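PDB 1T5O: putative methylthioribose-1-phosphate isomerase from Archaeoglobus fulgidus, which probably catalyses the isomerisation of S-methyl-5-thioribose 1-phosphate to S-methyl-5-thioribulose 1-phosphate, a step in methionine biosynthesis. Local coordinates for residues A43-P48 / Y153-R158; A49-G54 / V130-K135; V162-G165 / V171-A174. One frame throughout, in Å; residues are numbered along the deposited sequence.

In the fold
From the N terminus, the chain first reaches residues 43-48, which lead into helix 47-61, and does not meet their partner in contact 1, residues 153-158, until 104 mostly helical residues later. Contact 2 is nested inside that long loop, pairing helix 47-61 with helix 111-141. After strand 149-152 and residues 153-158, contact 3 follows in series as a short local closure, 162-165 folding back on 171-174 of helix 167-176 across five residues. None of the three cross. Together they tie the helical N-terminal part to the first parallel strand-to-helix connection of the Rossmann-like sheet. Asn133 ND2 donates to Asp163 O, linking contacts 2 and 3, while Arg158 packs on Trp164 and Arg172, linking contacts 1 and 3.

Contact 1: A43-P48 / Y153-R158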
ATOM      1  N   ALA A  43      17.805 -13.131  -3.253  1.00 39.04           N
ATOM      2  CA  ALA A  43      17.677 -13.825  -4.533  1.00 36.72           C
ATOM      3  C   ALA A  43      16.999 -15.165  -4.204  1.00 35.83           C
ATOM      4  O   ALA A  43      16.313 -15.749  -5.040  1.00 35.93           O
ATOM      5  CB  ALA A  43      19.040 -14.048  -5.172  1.00 36.64           C
ATOM      6  N   VAL A  44      17.221 -15.645  -2.979  1.00 35.03           N
ATOM      7  CA  VAL A  44      16.582 -16.861  -2.476  1.00 35.34           C
ATOM      8  C   VAL A  44      15.840 -16.353  -1.264  1.00 34.26           C
ATOM      9  O   VAL A  44      16.391 -15.563  -0.501  1.00 34.78           O
ATOM     10  CB  VAL A  44      17.542 -17.904  -1.895  1.00 36.49           C
ATOM     11  CG1 VAL A  44      16.967 -19.293  -2.153  1.00 38.06           C
ATOM     12  CG2 VAL A  44      18.930 -17.724  -2.432  1.00 39.84           C
ATOM     13  N   ARG A  45      14.618 -16.821  -1.061  1.00 33.76           N
ATOM     14  CA  ARG A  45      13.817 -16.379   0.080  1.00 33.85           C
ATOM     15  C   ARG A  45      12.725 -17.387   0.340  1.00 32.33           C
ATOM     16  O   ARG A  45      12.389 -18.181  -0.545  1.00 33.14           O
ATOM     17  CB  ARG A  45      13.196 -15.015  -0.214  1.00 34.30           C
ATOM     18  CG  ARG A  45      12.710 -14.881  -1.634  1.00 34.32           C
ATOM     19  CD  ARG A  45      11.781 -13.689  -1.738  1.00 35.03           C
ATOM     20  NE  ARG A  45      10.522 -13.926  -1.039  1.00 34.55           N
ATOM     21  CZ  ARG A  45       9.553 -14.709  -1.495  1.00 36.20           C
ATOM     22  NH1 ARG A  45       9.699 -15.335  -2.657  1.00 36.34           N
ATOM     23  NH2 ARG A  45       8.427 -14.857  -0.799  1.00 35.58           N
ATOM     24  N   GLY A  46      12.155 -17.336   1.538  1.00 30.71           N
ATOM     25  CA  GLY A  46      11.130 -18.289   1.916  1.00 30.60           C
ATOM     26  C   GLY A  46      11.816 -19.296   2.822  1.00 32.19           C
ATOM     27  O   GLY A  46      12.913 -19.764   2.506  1.00 30.51           O
ATOM     28  N   ALA A  47      11.194 -19.615   3.953  1.00 32.77           N
ATOM     29  CA  ALA A  47      11.773 -20.556   4.914  1.00 33.62           C
ATOM     30  C   ALA A  47      12.336 -21.846   4.298  1.00 34.02           C
ATOM     31  O   ALA A  47      13.518 -22.154   4.473  1.00 33.97           O
ATOM     32  CB  ALA A  47      10.745 -20.895   6.002  1.00 35.51           C
ATOM     33  N   PRO A  48      11.505 -22.619   3.577  1.00 33.16           N
ATOM     34  CA  PRO A  48      11.985 -23.865   2.964  1.00 33.73           C
ATOM     35  C   PRO A  48      13.130 -23.637   1.983  1.00 30.87           C
ATOM     36  O   PRO A  48      14.066 -24.421   1.921  1.00 32.49           O
ATOM     37  CB  PRO A  48      10.741 -24.405   2.266  1.00 34.55           C
ATOM     38  CG  PRO A  48       9.630 -23.825   3.085  1.00 34.27           C
ATOM     39  CD  PRO A  48      10.076 -22.427   3.287  1.00 32.80           C
ATOM     40  N   TYR A 153      -1.936 -12.741  -0.108  1.00 16.31           N
ATOM     41  CA  TYR A 153      -1.094 -11.630   0.319  1.00 16.87           C
ATOM     42  C   TYR A 153       0.352 -12.091   0.310  1.00 17.75           C
ATOM     43  O   TYR A 153       0.637 -13.263   0.561  1.00 19.09           O
ATOM     44  CB  TYR A 153      -1.481 -11.192   1.736  1.00 16.00           C
ATOM     45  CG  TYR A 153      -1.192  -9.743   1.994  1.00 17.74           C
ATOM     46  CD1 TYR A 153      -2.006  -8.756   1.443  1.00 17.58           C
ATOM     47  CD2 TYR A 153      -0.107  -9.355   2.784  1.00 17.69           C
ATOM     48  CE1 TYR A 153      -1.759  -7.413   1.683  1.00 16.92           C
ATOM     49  CE2 TYR A 153       0.154  -8.020   3.021  1.00 19.08           C
ATOM     50  CZ  TYR A 153      -0.684  -7.052   2.469  1.00 17.76           C
ATOM     51  OH  TYR A 153      -0.482  -5.722   2.729  1.00 19.87           O
ATOM     52  N   CYS A 154       1.254 -11.154   0.051  1.00 15.34           N
ATOM     53  CA  CYS A 154       2.674 -11.449  -0.062  1.00 18.05           C
ATOM     54  C   CYS A 154       2.963 -12.501  -1.145  1.00 19.55           C
ATOM     55  O   CYS A 154       2.445 -12.401  -2.277  1.00 20.81           O
ATOM     56  CB  CYS A 154       3.279 -11.881   1.301  1.00 18.19           C
ATOM     57  SG  CYS A 154       5.071 -11.550   1.316  1.00 22.14           S
ATOM     58  N   ASN A 155       3.769 -13.517  -0.823  1.00 19.04           N
ATOM     59  CA  ASN A 155       4.112 -14.529  -1.827  1.00 21.81           C
ATOM     60  C   ASN A 155       4.441 -15.859  -1.170  1.00 23.26           C
ATOM     61  O   ASN A 155       5.616 -16.180  -0.950  1.00 22.76           O
ATOM     62  CB  ASN A 155       5.304 -14.037  -2.662  1.00 21.44           C
ATOM     63  CG  ASN A 155       5.802 -15.076  -3.665  1.00 22.68           C
ATOM     64  OD1 ASN A 155       6.970 -15.475  -3.617  1.00 22.00           O
ATOM     65  ND2 ASN A 155       4.928 -15.506  -4.583  1.00 18.56           N
ATOM     66  N   ALA A 156       3.391 -16.605  -0.834  1.00 21.65           N
ATOM     67  CA  ALA A 156       3.525 -17.913  -0.199  1.00 21.89           C
ATOM     68  C   ALA A 156       3.341 -18.944  -1.324  1.00 21.05           C
ATOM     69  O   ALA A 156       2.408 -19.749  -1.319  1.00 19.64           O
ATOM     70  CB  ALA A 156       2.439 -18.075   0.885  1.00 21.60           C
ATOM     71  N   GLY A 157       4.241 -18.877  -2.301  1.00 21.86           N
ATOM     72  CA  GLY A 157       4.176 -19.766  -3.440  1.00 21.54           C
ATOM     73  C   GLY A 157       5.429 -20.592  -3.657  1.00 22.60           C
ATOM     74  O   GLY A 157       6.201 -20.826  -2.722  1.00 20.46           O
ATOM     75  N   ARG A 158       5.644 -21.010  -4.905  1.00 23.32           N
ATOM     76  CA  ARG A 158       6.772 -21.868  -5.242  1.00 25.43           C
ATOM     77  C   ARG A 158       8.121 -21.164  -5.248  1.00 29.25           C
ATOM     78  O   ARG A 158       9.159 -21.820  -5.253  1.00 32.99           O
ATOM     79  CB  ARG A 158       6.525 -22.589  -6.591  1.00 25.44           C
ATOM     80  CG  ARG A 158       6.411 -21.692  -7.854  1.00 24.97           C
ATOM     81  CD  ARG A 158       6.208 -22.611  -9.073  1.00 28.92           C
ATOM     82  NE  ARG A 158       6.043 -21.952 -10.374  1.00 29.31           N
ATOM     83  CZ  ARG A 158       7.026 -21.430 -11.102  1.00 29.55           C
ATOM     84  NH1 ARG A 158       8.279 -21.459 -10.672  1.00 30.89           N
ATOM     85  NH2 ARG A 158       6.755 -20.916 -12.299  1.00 31.32           N
TER
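The Arg45 guanidinium meets Asn155 at two kinds of position: the backbone O of Asn155 lies at its edge and in its plane, whereas the side-chain OD1 comes obliquely, tilted out of that plane by 30°. The setting is a Rossmann-like fold, in which residues 153-158 form the loop after parallel strand 149-152, and Gly46 is the N-cap of helix 47-61. Two nitrogens of Arg45 approach end-on. NH1 reaches OD1 at 2.9 Å in the carbonyl plane of the amide, through a bent bond, and NH2 reaches the main-chain O at 3.1 Å on one of its lone pairs, through a straighter one. A weak third bond runs from NH2 to OD1 at 3.2 Å, so OD1 is shared between both nitrogens. The two side chains cross at about a right angle, with their flat groups 41° apart; the main-chain O lies in the guanidinium plane and OD1 does not.

A chi1 of 176° sets the Asn155 amide opposite its own N, which brings the amide oxygen and the main-chain oxygen to the same guanidinium. The amide is kept from flipping on its other side: Asn155 ND2 donates to Thr198 OG1 and Glu201 OE2 on helix 193-204. Arg45 NH1 is bonded to Gln17 OE1 as well as to Asn155.

Arg45, Gly46 and Ala47 are predicted to bind substrate and Cys154 to stabilise the transition state, so this pairing probably joins two walls of the active site. At its backbone angles Gly46 has no room for a CB, which would run into the carbonyl O of Arg45, so glycine suits the position. Beyond the pair, Asn155 O also receives a weak bond from Gly157 N at 3.3 Å.

Contact 2: A49-G54 / V130-K135; sequences ALEAAG and VERNRK
Glu51 and Arg132 face each other from two helical segments, 49-54 and 130-135, whose i to i+4 bonds, such as Ala53 N to Ala49 O at 2.8 Å, define two regular helical backbones, while the CA atoms of Glu51 and Arg132 stay 13.7 Å apart. That gap is spanned by side chains alone, and only 35 Å² is buried between the segments. Glu51 sends its carboxylate outward on an extended chain, with CG anti to the backbone N (chi1 -173°). Arg132 answers with a chain bent at chi3 (-78°), which presents NH2 as the nitrogen nearest to Glu51.

The direct pair is a long salt bridge, Glu51 OE1 to Arg132 NH2 at 4.0 Å, with no hydrogen bond between them. The carboxylate and guanidinium planes are 32° apart, and OE1 approaches obliquely to the guanidinium. A water fills the bridging role: it donates to Glu51 OE1 at 2.9 Å and accepts a weak bond from Arg132 NH2 at 2.6 Å, lying in the guanidinium plane at its edge. The closer ionic partner of Arg132 is Asp129, one turn back on its own helix, whose OD2 pairs with NH1. Glu51 OE2 has a weak, long ion pair with Arg100, so both carboxylate oxygens have a positive group in the neighbourhood, which would probably favour the ionised form.

In the fold, the pair connects helix 47-61 with helix 111-141. Helix 92-105 contributes Arg100, strand 6-8 packs Ile6 against Ala52 and Ala53, and Glu323, between strands 319-322 and 325-327, touches Arg132.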
ATOM      1  N   ALA A  49      13.041 -22.561   1.211  1.00 31.56           N
ATOM      2  CA  ALA A  49      14.074 -22.241   0.242  1.00 30.17           C
ATOM      3  C   ALA A  49      15.383 -22.012   0.986  1.00 30.02           C
ATOM      4  O   ALA A  49      16.456 -22.460   0.555  1.00 29.22           O
ATOM      5  CB  ALA A  49      13.688 -20.994  -0.536  1.00 29.32           C
ATOM      6  N   LEU A  50      15.286 -21.335   2.130  1.00 30.23           N
ATOM      7  CA  LEU A  50      16.466 -21.036   2.924  1.00 30.70           C
ATOM      8  C   LEU A  50      17.000 -22.266   3.617  1.00 31.49           C
ATOM      9  O   LEU A  50      18.200 -22.350   3.905  1.00 30.90           O
ATOM     10  CB  LEU A  50      16.164 -19.953   3.957  1.00 32.05           C
ATOM     11  CG  LEU A  50      16.060 -18.562   3.345  1.00 33.68           C
ATOM     12  CD1 LEU A  50      15.681 -17.568   4.436  1.00 35.09           C
ATOM     13  CD2 LEU A  50      17.402 -18.168   2.697  1.00 33.20           C
ATOM     14  N   GLU A  51      16.109 -23.209   3.918  1.00 30.67           N
ATOM     15  CA  GLU A  51      16.549 -24.428   4.567  1.00 32.14           C
ATOM     16  C   GLU A  51      17.348 -25.207   3.536  1.00 30.27           C
ATOM     17  O   GLU A  51      18.428 -25.720   3.825  1.00 29.35           O
ATOM     18  CB  GLU A  51      15.369 -25.285   5.034  1.00 34.69           C
ATOM     19  CG  GLU A  51      15.838 -26.484   5.855  1.00 37.44           C
ATOM     20  CD  GLU A  51      14.768 -27.529   6.028  1.00 39.92           C
ATOM     21  OE1 GLU A  51      13.702 -27.386   5.405  1.00 44.68           O
ATOM     22  OE2 GLU A  51      14.992 -28.506   6.770  1.00 41.86           O
ATOM     23  N   ALA A  52      16.797 -25.289   2.328  1.00 29.66           N
ATOM     24  CA  ALA A  52      17.460 -25.991   1.242  1.00 31.08           C
ATOM     25  C   ALA A  52      18.773 -25.275   0.900  1.00 31.62           C
ATOM     26  O   ALA A  52      19.766 -25.918   0.539  1.00 32.21           O
ATOM     27  CB  ALA A  52      16.523 -26.061   0.014  1.00 32.03           C
ATOM     28  N   ALA A  53      18.788 -23.947   1.021  1.00 30.74           N
ATOM     29  CA  ALA A  53      20.010 -23.191   0.747  1.00 32.35           C
ATOM     30  C   ALA A  53      21.087 -23.581   1.767  1.00 32.31           C
ATOM     31  O   ALA A  53      22.254 -23.792   1.414  1.00 32.86           O
ATOM     32  CB  ALA A  53      19.743 -21.688   0.823  1.00 33.42           C
ATOM     33  N   GLY A  54      20.688 -23.667   3.036  1.00 32.20           N
ATOM     34  CA  GLY A  54      21.617 -24.053   4.081  1.00 31.05           C
ATOM     35  C   GLY A  54      22.228 -25.423   3.823  1.00 31.18           C
ATOM     36  O   GLY A  54      23.442 -25.589   3.932  1.00 30.95           O
ATOM     37  N   VAL A 130       9.012 -30.343  -0.922  1.00 25.84           N
ATOM     38  CA  VAL A 130       8.061 -30.420  -2.031  1.00 25.13           C
ATOM     39  C   VAL A 130       6.891 -31.333  -1.647  1.00 25.31           C
ATOM     40  O   VAL A 130       5.721 -30.983  -1.854  1.00 23.50           O
ATOM     41  CB  VAL A 130       8.735 -30.942  -3.321  1.00 24.95           C
ATOM     42  CG1 VAL A 130       7.739 -30.939  -4.477  1.00 25.88           C
ATOM     43  CG2 VAL A 130       9.942 -30.056  -3.667  1.00 26.29           C
ATOM     44  N   GLU A 131       7.207 -32.489  -1.071  1.00 25.53           N
ATOM     45  CA  GLU A 131       6.171 -33.443  -0.675  1.00 27.55           C
ATOM     46  C   GLU A 131       5.228 -32.845   0.372  1.00 25.09           C
ATOM     47  O   GLU A 131       4.016 -33.016   0.278  1.00 24.05           O
ATOM     48  CB  GLU A 131       6.811 -34.770  -0.191  1.00 29.10           C
ATOM     49  CG  GLU A 131       7.773 -34.695   0.981  1.00 38.27           C
ATOM     50  CD  GLU A 131       8.542 -36.026   1.231  1.00 42.48           C
ATOM     51  OE1 GLU A 131       8.752 -36.395   2.426  1.00 44.35           O
ATOM     52  OE2 GLU A 131       8.938 -36.686   0.233  1.00 42.53           O
ATOM     53  N   ARG A 132       5.790 -32.135   1.353  1.00 24.53           N
ATOM     54  CA  ARG A 132       5.008 -31.453   2.396  1.00 25.05           C
ATOM     55  C   ARG A 132       3.998 -30.444   1.810  1.00 22.53           C
ATOM     56  O   ARG A 132       2.856 -30.359   2.256  1.00 20.18           O
ATOM     57  CB  ARG A 132       5.932 -30.666   3.343  1.00 29.81           C
ATOM     58  CG  ARG A 132       6.311 -31.407   4.599  1.00 37.76           C
ATOM     59  CD  ARG A 132       7.047 -30.531   5.637  1.00 41.42           C
ATOM     60  NE  ARG A 132       8.461 -30.304   5.319  1.00 47.02           N
ATOM     61  CZ  ARG A 132       8.930 -29.190   4.762  1.00 50.26           C
ATOM     62  NH1 ARG A 132       8.102 -28.186   4.460  1.00 50.88           N
ATOM     63  NH2 ARG A 132      10.229 -29.071   4.502  1.00 50.67           N
ATOM     64  N   ASN A 133       4.447 -29.669   0.834  1.00 21.50           N
ATOM     65  CA  ASN A 133       3.598 -28.654   0.202  1.00 23.25           C
ATOM     66  C   ASN A 133       2.489 -29.270  -0.625  1.00 22.56           C
ATOM     67  O   ASN A 133       1.376 -28.762  -0.619  1.00 23.59           O
ATOM     68  CB  ASN A 133       4.443 -27.709  -0.663  1.00 21.76           C
ATOM     69  CG  ASN A 133       5.341 -26.838   0.178  1.00 24.69           C
ATOM     70  OD1 ASN A 133       5.031 -26.593   1.336  1.00 25.29           O
ATOM     71  ND2 ASN A 133       6.456 -26.366  -0.389  1.00 23.86           N
ATOM     72  N   ARG A 134       2.787 -30.364  -1.336  1.00 23.04           N
ATOM     73  CA  ARG A 134       1.762 -31.054  -2.131  1.00 25.43           C
ATOM     74  C   ARG A 134       0.719 -31.695  -1.200  1.00 23.94           C
ATOM     75  O   ARG A 134      -0.482 -31.688  -1.482  1.00 22.68           O
ATOM     76  CB  ARG A 134       2.372 -32.169  -3.001  1.00 26.70           C
ATOM     77  CG  ARG A 134       3.238 -31.728  -4.186  1.00 33.23           C
ATOM     78  CD  ARG A 134       3.444 -32.973  -5.045  1.00 36.33           C
ATOM     79  NE  ARG A 134       4.619 -32.980  -5.907  1.00 40.84           N
ATOM     80  CZ  ARG A 134       5.509 -33.970  -5.912  1.00 39.92           C
ATOM     81  NH1 ARG A 134       5.354 -35.009  -5.104  1.00 39.81           N
ATOM     82  NH2 ARG A 134       6.557 -33.921  -6.715  1.00 41.14           N
ATOM     83  N   LYS A 135       1.181 -32.275  -0.094  1.00 24.59           N
ATOM     84  CA  LYS A 135       0.251 -32.915   0.846  1.00 24.23           C
ATOM     85  C   LYS A 135      -0.646 -31.816   1.469  1.00 23.47           C
ATOM     86  O   LYS A 135      -1.874 -31.963   1.553  1.00 20.20           O
ATOM     87  CB  LYS A 135       1.038 -33.662   1.934  1.00 24.09           C
ATOM     88  CG  LYS A 135       0.143 -34.400   2.897  1.00 28.00           C
ATOM     89  CD  LYS A 135       0.903 -35.423   3.728  1.00 32.47           C
ATOM     90  CE  LYS A 135      -0.032 -36.548   4.186  1.00 34.01           C
ATOM     91  NZ  LYS A 135       0.680 -37.464   5.137  1.00 39.40           N
TER
HETATM   92  O   HOH W   1      12.669 -29.728   4.003  1.00 44.69           O

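Contact 3: V162-G165 / V171-A174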
ATOM      1  N   VAL A 162      10.707 -24.766  -2.085  1.00 29.95           N
ATOM      2  CA  VAL A 162      11.519 -25.429  -3.117  1.00 28.12           C
ATOM      3  C   VAL A 162      10.629 -25.545  -4.352  1.00 28.01           C
ATOM      4  O   VAL A 162      11.073 -25.310  -5.490  1.00 28.17           O
ATOM      5  CB  VAL A 162      11.994 -26.830  -2.667  1.00 29.43           C
ATOM      6  CG1 VAL A 162      12.599 -27.575  -3.839  1.00 27.36           C
ATOM      7  CG2 VAL A 162      13.041 -26.694  -1.558  1.00 31.91           C
ATOM      8  N   ASP A 163       9.364 -25.899  -4.116  1.00 25.95           N
ATOM      9  CA  ASP A 163       8.374 -25.996  -5.182  1.00 25.93           C
ATOM     10  C   ASP A 163       6.927 -26.095  -4.629  1.00 24.59           C
ATOM     11  O   ASP A 163       6.711 -26.392  -3.448  1.00 25.92           O
ATOM     12  CB  ASP A 163       8.684 -27.205  -6.083  1.00 25.43           C
ATOM     13  CG  ASP A 163       8.132 -27.046  -7.505  1.00 28.57           C
ATOM     14  OD1 ASP A 163       7.641 -25.948  -7.849  1.00 26.90           O
ATOM     15  OD2 ASP A 163       8.206 -28.028  -8.288  1.00 27.57           O
ATOM     16  N   TRP A 164       5.963 -25.840  -5.510  1.00 23.96           N
ATOM     17  CA  TRP A 164       4.523 -25.915  -5.234  1.00 24.06           C
ATOM     18  C   TRP A 164       3.945 -24.765  -4.417  1.00 23.55           C
ATOM     19  O   TRP A 164       2.941 -24.161  -4.807  1.00 22.05           O
ATOM     20  CB  TRP A 164       4.171 -27.247  -4.558  1.00 23.51           C
ATOM     21  CG  TRP A 164       2.733 -27.648  -4.810  1.00 23.19           C
ATOM     22  CD1 TRP A 164       1.697 -27.641  -3.910  1.00 24.05           C
ATOM     23  CD2 TRP A 164       2.181 -28.119  -6.054  1.00 25.49           C
ATOM     24  NE1 TRP A 164       0.542 -28.082  -4.518  1.00 21.07           N
ATOM     25  CE2 TRP A 164       0.817 -28.382  -5.833  1.00 24.44           C
ATOM     26  CE3 TRP A 164       2.721 -28.349  -7.336  1.00 27.45           C
ATOM     27  CZ2 TRP A 164      -0.025 -28.867  -6.847  1.00 24.56           C
ATOM     28  CZ3 TRP A 164       1.884 -28.828  -8.344  1.00 27.51           C
ATOM     29  CH2 TRP A 164       0.526 -29.083  -8.089  1.00 27.09           C
ATOM     30  N   GLY A 165       4.581 -24.484  -3.285  1.00 22.47           N
ATOM     31  CA  GLY A 165       4.148 -23.405  -2.418  1.00 22.71           C
ATOM     32  C   GLY A 165       3.236 -23.817  -1.270  1.00 20.93           C
ATOM     33  O   GLY A 165       2.775 -24.951  -1.204  1.00 19.86           O
ATOM     34  N   VAL A 171      -3.869 -23.426  -4.020  1.00 19.58           N
ATOM     35  CA  VAL A 171      -4.488 -23.006  -5.263  1.00 20.78           C
ATOM     36  C   VAL A 171      -4.021 -23.982  -6.350  1.00 21.96           C
ATOM     37  O   VAL A 171      -4.850 -24.497  -7.102  1.00 21.05           O
ATOM     38  CB  VAL A 171      -4.087 -21.562  -5.654  1.00 20.70           C
ATOM     39  CG1 VAL A 171      -4.564 -21.247  -7.064  1.00 21.97           C
ATOM     40  CG2 VAL A 171      -4.721 -20.557  -4.686  1.00 19.11           C
ATOM     41  N   ARG A 172      -2.719 -24.278  -6.428  1.00 21.42           N
ATOM     42  CA  ARG A 172      -2.277 -25.220  -7.471  1.00 22.19           C
ATOM     43  C   ARG A 172      -2.945 -26.583  -7.330  1.00 23.62           C
ATOM     44  O   ARG A 172      -3.332 -27.191  -8.331  1.00 24.43           O
ATOM     45  CB  ARG A 172      -0.749 -25.400  -7.491  1.00 22.29           C
ATOM     46  CG  ARG A 172      -0.010 -24.145  -7.928  1.00 23.62           C
ATOM     47  CD  ARG A 172       1.483 -24.376  -8.185  1.00 22.53           C
ATOM     48  NE  ARG A 172       2.054 -23.165  -8.767  1.00 22.38           N
ATOM     49  CZ  ARG A 172       2.469 -22.115  -8.071  1.00 22.62           C
ATOM     50  NH1 ARG A 172       2.400 -22.122  -6.742  1.00 23.26           N
ATOM     51  NH2 ARG A 172       2.905 -21.033  -8.707  1.00 22.15           N
ATOM     52  N   SER A 173      -3.116 -27.080  -6.110  1.00 24.44           N
ATOM     53  CA  SER A 173      -3.756 -28.386  -5.970  1.00 23.87           C
ATOM     54  C   SER A 173      -5.214 -28.370  -6.439  1.00 25.78           C
ATOM     55  O   SER A 173      -5.685 -29.349  -7.046  1.00 24.40           O
ATOM     56  CB  SER A 173      -3.681 -28.883  -4.527  1.00 23.95           C
ATOM     57  OG  SER A 173      -2.324 -29.107  -4.161  1.00 25.91           O
ATOM     58  N   ALA A 174      -5.934 -27.276  -6.175  1.00 22.97           N
ATOM     59  CA  ALA A 174      -7.317 -27.214  -6.613  1.00 24.16           C
ATOM     60  C   ALA A 174      -7.408 -27.100  -8.136  1.00 25.31           C
ATOM     61  O   ALA A 174      -8.308 -27.678  -8.758  1.00 26.09           O
ATOM     62  CB  ALA A 174      -8.046 -26.046  -5.949  1.00 23.23           C
TER
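Trp164 brings its indole against residues 172 and 173 of helix 167-176 because chi1 of -154° turns CG away from the backbone N and chi2 of -108° turns the ring, its pyrrole N-H facing Ser173 and one face meeting Arg172. The segments belong to the loop and helix that follow parallel strand 149-152 in this Rossmann-like domain. Trp164 NE1 donates to Ser173 OG at 3.1 Å, with the oxygen at the ring edge and near its plane. Ser173 OG in turn bonds to Gly169 O, one turn back, which fixes its position. Over the face, toward the rim and nearest CZ2, Arg172 CB makes a CH-pi contact, 3.9 Å from the centroid of the six-membered ring and 21° off its normal. Beyond CB the extended Arg172 chain slides past the ring, and NH1 forms a weak bond to Trp164 O at 2.9 Å. The guanidinium's stronger partners are Glu201 and Asp205, both through salt bridges. An alanine at Trp164 is likely to leave Ser173 OG without its N-H donor and open a gap beside Arg172 CB. Just upstream, Asp163 OD1 accepts a weak bond from Trp164 N at 2.9 Å.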